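Local coordinates for ribosomal-protein-S5-alanine N-acetyltransferase (Vibrio fischeri, PDB 3IGR), which probably transfers the acetyl group of acetyl-CoA to the N-terminal alanine of ribosomal protein uS5, as a RimJ-type member of the GNAT acetyltransferases, at residues 134-139 with 160-165. Sequence-based numbering, arbitrary orientation.
Sequences MAAYIP and KKYLYI
Ile-138 overlaps Ile-165 end to end, its terminal methyl CD1 lying 3.7 Å from Ile-165 CD1. Both isoleucines hold CG1 anti to the carbonyl carbon (chi1 -64° and -70°) and extend the chain beyond it, which carries the two delta methyls across the gap to meet tip to tip. The second touch is lighter: Ala-136 CB points at the other segment and comes within 4.2 Å of Tyr-162 CE2, approaching the ring obliquely. Tyr-162 presents this ring carbon with CG anti to the backbone N (chi1 -174°). Apart from these two pairs the segments stay separate: the nearest CA atoms, those of Ile-138 and Tyr-162, are 9.2 Å from each other. The summed buried surface is 111 Å².

Strand 132-137 and strands 154-162 and 164-165 all pair antiparallel with strand 168-178, so residues 134-139 and 160-165 are linked through that intervening strand. Tyr-162 and Leu-163 both face Glu-170 in a classic beta bulge. The Tyr-162 ring also meets that of His-172, which Ile-138 touches as well, while the side chain of Tyr-137 leaves the backbone away from 160-165 and packs on helix 142-150 and on Ile-173. The contact therefore joins the end of one strand in the GNAT sheet to the bulged hairpin arm formed with 168-178.

No hydrogen bond crosses between the segments, and both close pairs are carbon to carbon; their direct association thus rests on dispersion and the burial of the two isoleucines, with strand 168-178 supplying the backbone pairing that the two segments share.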
HETATM    1  N   MSE A 134     -18.218   3.839   5.637  1.00  6.58           N
HETATM    2  CA  MSE A 134     -18.591   4.644   4.504  0.50  6.37           C
HETATM    3  C   MSE A 134     -17.723   5.901   4.401  1.00  5.96           C
HETATM    4  O   MSE A 134     -17.422   6.509   5.362  1.00  4.88           O
HETATM    5  CB  MSE A 134     -20.054   5.069   4.621  0.50  6.28           C
HETATM    6  CG  MSE A 134     -21.092   4.010   4.289  0.50  7.26           C
HETATM    7 SE   MSE A 134     -22.980   4.347   4.808  0.50 11.92          SE
HETATM    8  CE  MSE A 134     -22.738   5.249   6.440  0.50  8.66           C
ATOM      9  N   ALA A 135     -17.357   6.267   3.198  1.00  5.55           N
ATOM     10  CA  ALA A 135     -16.629   7.498   2.909  1.00  6.43           C
ATOM     11  C   ALA A 135     -17.188   8.061   1.616  1.00  7.35           C
ATOM     12  O   ALA A 135     -17.597   7.291   0.733  1.00  7.65           O
ATOM     13  CB  ALA A 135     -15.129   7.238   2.758  1.00  5.77           C
ATOM     14  N   ALA A 136     -17.235   9.391   1.529  1.00  6.95           N
ATOM     15  CA  ALA A 136     -17.753  10.102   0.371  1.00  7.75           C
ATOM     16  C   ALA A 136     -16.805  11.265   0.061  1.00  8.61           C
ATOM     17  O   ALA A 136     -16.338  11.948   0.969  1.00  8.44           O
ATOM     18  CB  ALA A 136     -19.136  10.634   0.663  1.00  7.24           C
ATOM     19  N   TYR A 137     -16.529  11.489  -1.216  1.00  9.12           N
ATOM     20  CA  TYR A 137     -15.562  12.515  -1.614  1.00  9.45           C
ATOM     21  C   TYR A 137     -15.994  13.215  -2.892  1.00  9.96           C
ATOM     22  O   TYR A 137     -16.626  12.604  -3.775  1.00  8.74           O
ATOM     23  CB  TYR A 137     -14.158  11.909  -1.765  1.00  9.45           C
ATOM     24  CG  TYR A 137     -13.976  10.947  -2.924  1.00  9.47           C
ATOM     25  CD1 TYR A 137     -13.514  11.401  -4.168  1.00 10.54           C
ATOM     26  CD2 TYR A 137     -14.230   9.575  -2.773  1.00  8.78           C
ATOM     27  CE1 TYR A 137     -13.317  10.528  -5.232  1.00  8.91           C
ATOM     28  CE2 TYR A 137     -14.032   8.681  -3.840  1.00 11.40           C
ATOM     29  CZ  TYR A 137     -13.580   9.163  -5.056  1.00 11.05           C
ATOM     30  OH  TYR A 137     -13.407   8.301  -6.106  1.00 10.06           O
ATOM     31  N   ILE A 138     -15.653  14.499  -2.987  1.00 10.62           N
ATOM     32  CA  ILE A 138     -15.918  15.271  -4.196  1.00 10.50           C
ATOM     33  C   ILE A 138     -14.996  14.709  -5.310  1.00 10.40           C
ATOM     34  O   ILE A 138     -13.790  14.553  -5.089  1.00  9.08           O
ATOM     35  CB  ILE A 138     -15.650  16.790  -3.967  1.00 11.12           C
ATOM     36  CG1 ILE A 138     -16.618  17.373  -2.927  1.00 12.39           C
ATOM     37  CG2 ILE A 138     -15.746  17.577  -5.304  1.00 12.44           C
ATOM     38  CD1 ILE A 138     -16.100  18.642  -2.199  1.00 14.16           C
ATOM     39  N   PRO A 139     -15.549  14.410  -6.500  1.00 10.16           N
ATOM     40  CA  PRO A 139     -14.721  13.736  -7.509  1.00 10.31           C
ATOM     41  C   PRO A 139     -13.392  14.431  -7.816  1.00 10.49           C
ATOM     42  O   PRO A 139     -12.414  13.748  -8.099  1.00 10.57           O
ATOM     43  CB  PRO A 139     -15.612  13.713  -8.766  1.00 10.65           C
ATOM     44  CG  PRO A 139     -16.992  13.817  -8.262  1.00 10.84           C
ATOM     45  CD  PRO A 139     -16.925  14.634  -6.976  1.00 10.26           C
ATOM     46  N   LYS A 160     -25.433  13.003  -6.608  1.00 11.90           N
ATOM     47  CA  LYS A 160     -25.385  14.360  -7.152  1.00 12.20           C
ATOM     48  C   LYS A 160     -25.778  15.378  -6.073  1.00 11.35           C
ATOM     49  O   LYS A 160     -26.659  15.100  -5.243  1.00 10.00           O
ATOM     50  CB  LYS A 160     -26.300  14.487  -8.366  1.00 12.45           C
ATOM     51  CG  LYS A 160     -25.873  13.599  -9.540  1.00 14.67           C
ATOM     52  CD  LYS A 160     -24.833  14.296 -10.401  1.00 17.41           C
ATOM     53  CE  LYS A 160     -24.220  13.343 -11.431  1.00 18.59           C
ATOM     54  NZ  LYS A 160     -25.199  12.984 -12.492  1.00 19.77           N
ATOM     55  N   LYS A 161     -25.126  16.546  -6.098  1.00 11.25           N
ATOM     56  CA  LYS A 161     -25.553  17.698  -5.285  1.00 10.93           C
ATOM     57  C   LYS A 161     -25.789  17.257  -3.833  1.00 11.33           C
ATOM     58  O   LYS A 161     -26.869  17.410  -3.266  1.00  9.86           O
ATOM     59  CB  LYS A 161     -26.792  18.342  -5.911  1.00 10.89           C
ATOM     60  CG  LYS A 161     -26.531  18.836  -7.367  1.00 12.51           C
ATOM     61  CD  LYS A 161     -27.789  19.377  -7.996  1.00 16.92           C
ATOM     62  CE  LYS A 161     -27.559  19.804  -9.434  1.00 17.55           C
ATOM     63  NZ  LYS A 161     -28.733  19.352 -10.254  1.00 21.26           N
ATOM     64  N   TYR A 162     -24.732  16.705  -3.251  1.00 11.63           N
ATOM     65  CA  TYR A 162     -24.840  15.940  -2.042  1.00 11.96           C
ATOM     66  C   TYR A 162     -24.716  16.799  -0.778  1.00 12.17           C
ATOM     67  O   TYR A 162     -25.559  16.720   0.111  1.00 11.93           O
ATOM     68  CB  TYR A 162     -23.768  14.850  -2.101  1.00 12.34           C
ATOM     69  CG  TYR A 162     -23.811  13.855  -0.982  1.00 13.08           C
ATOM     70  CD1 TYR A 162     -24.928  13.055  -0.774  1.00 15.34           C
ATOM     71  CD2 TYR A 162     -22.704  13.682  -0.157  1.00 13.68           C
ATOM     72  CE1 TYR A 162     -24.952  12.109   0.260  1.00 15.75           C
ATOM     73  CE2 TYR A 162     -22.710  12.751   0.874  1.00 14.11           C
ATOM     74  CZ  TYR A 162     -23.835  11.973   1.078  1.00 15.63           C
ATOM     75  OH  TYR A 162     -23.827  11.064   2.101  1.00 15.17           O
ATOM     76  N   LEU A 163     -23.658  17.604  -0.718  1.00 12.31           N
ATOM     77  CA  LEU A 163     -23.349  18.464   0.413  1.00 12.96           C
ATOM     78  C   LEU A 163     -23.131  19.893  -0.047  1.00 12.52           C
ATOM     79  O   LEU A 163     -22.580  20.137  -1.132  1.00 12.47           O
ATOM     80  CB  LEU A 163     -22.078  18.002   1.113  1.00 13.06           C
ATOM     81  CG  LEU A 163     -22.248  17.005   2.233  1.00 16.21           C
ATOM     82  CD1 LEU A 163     -20.879  16.417   2.653  1.00 17.60           C
ATOM     83  CD2 LEU A 163     -22.926  17.733   3.394  1.00 20.20           C
ATOM     84  N   TYR A 164     -23.549  20.830   0.790  1.00 12.07           N
ATOM     85  CA  TYR A 164     -23.482  22.249   0.433  1.00 12.12           C
ATOM     86  C   TYR A 164     -22.160  22.777   0.941  1.00 11.89           C
ATOM     87  O   TYR A 164     -21.908  22.802   2.138  1.00 11.16           O
ATOM     88  CB  TYR A 164     -24.660  23.007   1.045  1.00 12.73           C
ATOM     89  CG  TYR A 164     -24.902  24.377   0.431  1.00 12.24           C
ATOM     90  CD1 TYR A 164     -25.594  24.507  -0.775  1.00 13.01           C
ATOM     91  CD2 TYR A 164     -24.412  25.528   1.041  1.00 11.21           C
ATOM     92  CE1 TYR A 164     -25.824  25.766  -1.360  1.00 11.80           C
ATOM     93  CE2 TYR A 164     -24.623  26.809   0.461  1.00 10.57           C
ATOM     94  CZ  TYR A 164     -25.331  26.912  -0.728  1.00 11.38           C
ATOM     95  OH  TYR A 164     -25.560  28.153  -1.287  1.00  9.76           O
ATOM     96  N   ILE A 165     -21.284  23.119   0.009  1.00 12.27           N
ATOM     97  CA  ILE A 165     -19.919  23.469   0.337  1.00 12.49           C
ATOM     98  C   ILE A 165     -19.555  24.763  -0.374  1.00 12.61           C
ATOM     99  O   ILE A 165     -19.700  24.851  -1.593  1.00 12.21           O
ATOM    100  CB  ILE A 165     -18.946  22.333  -0.076  1.00 12.75           C
ATOM    101  CG1 ILE A 165     -19.149  21.105   0.830  1.00 13.92           C
ATOM    102  CG2 ILE A 165     -17.497  22.826  -0.022  1.00 13.03           C
ATOM    103  CD1 ILE A 165     -18.489  19.820   0.339  1.00 16.46           C
TER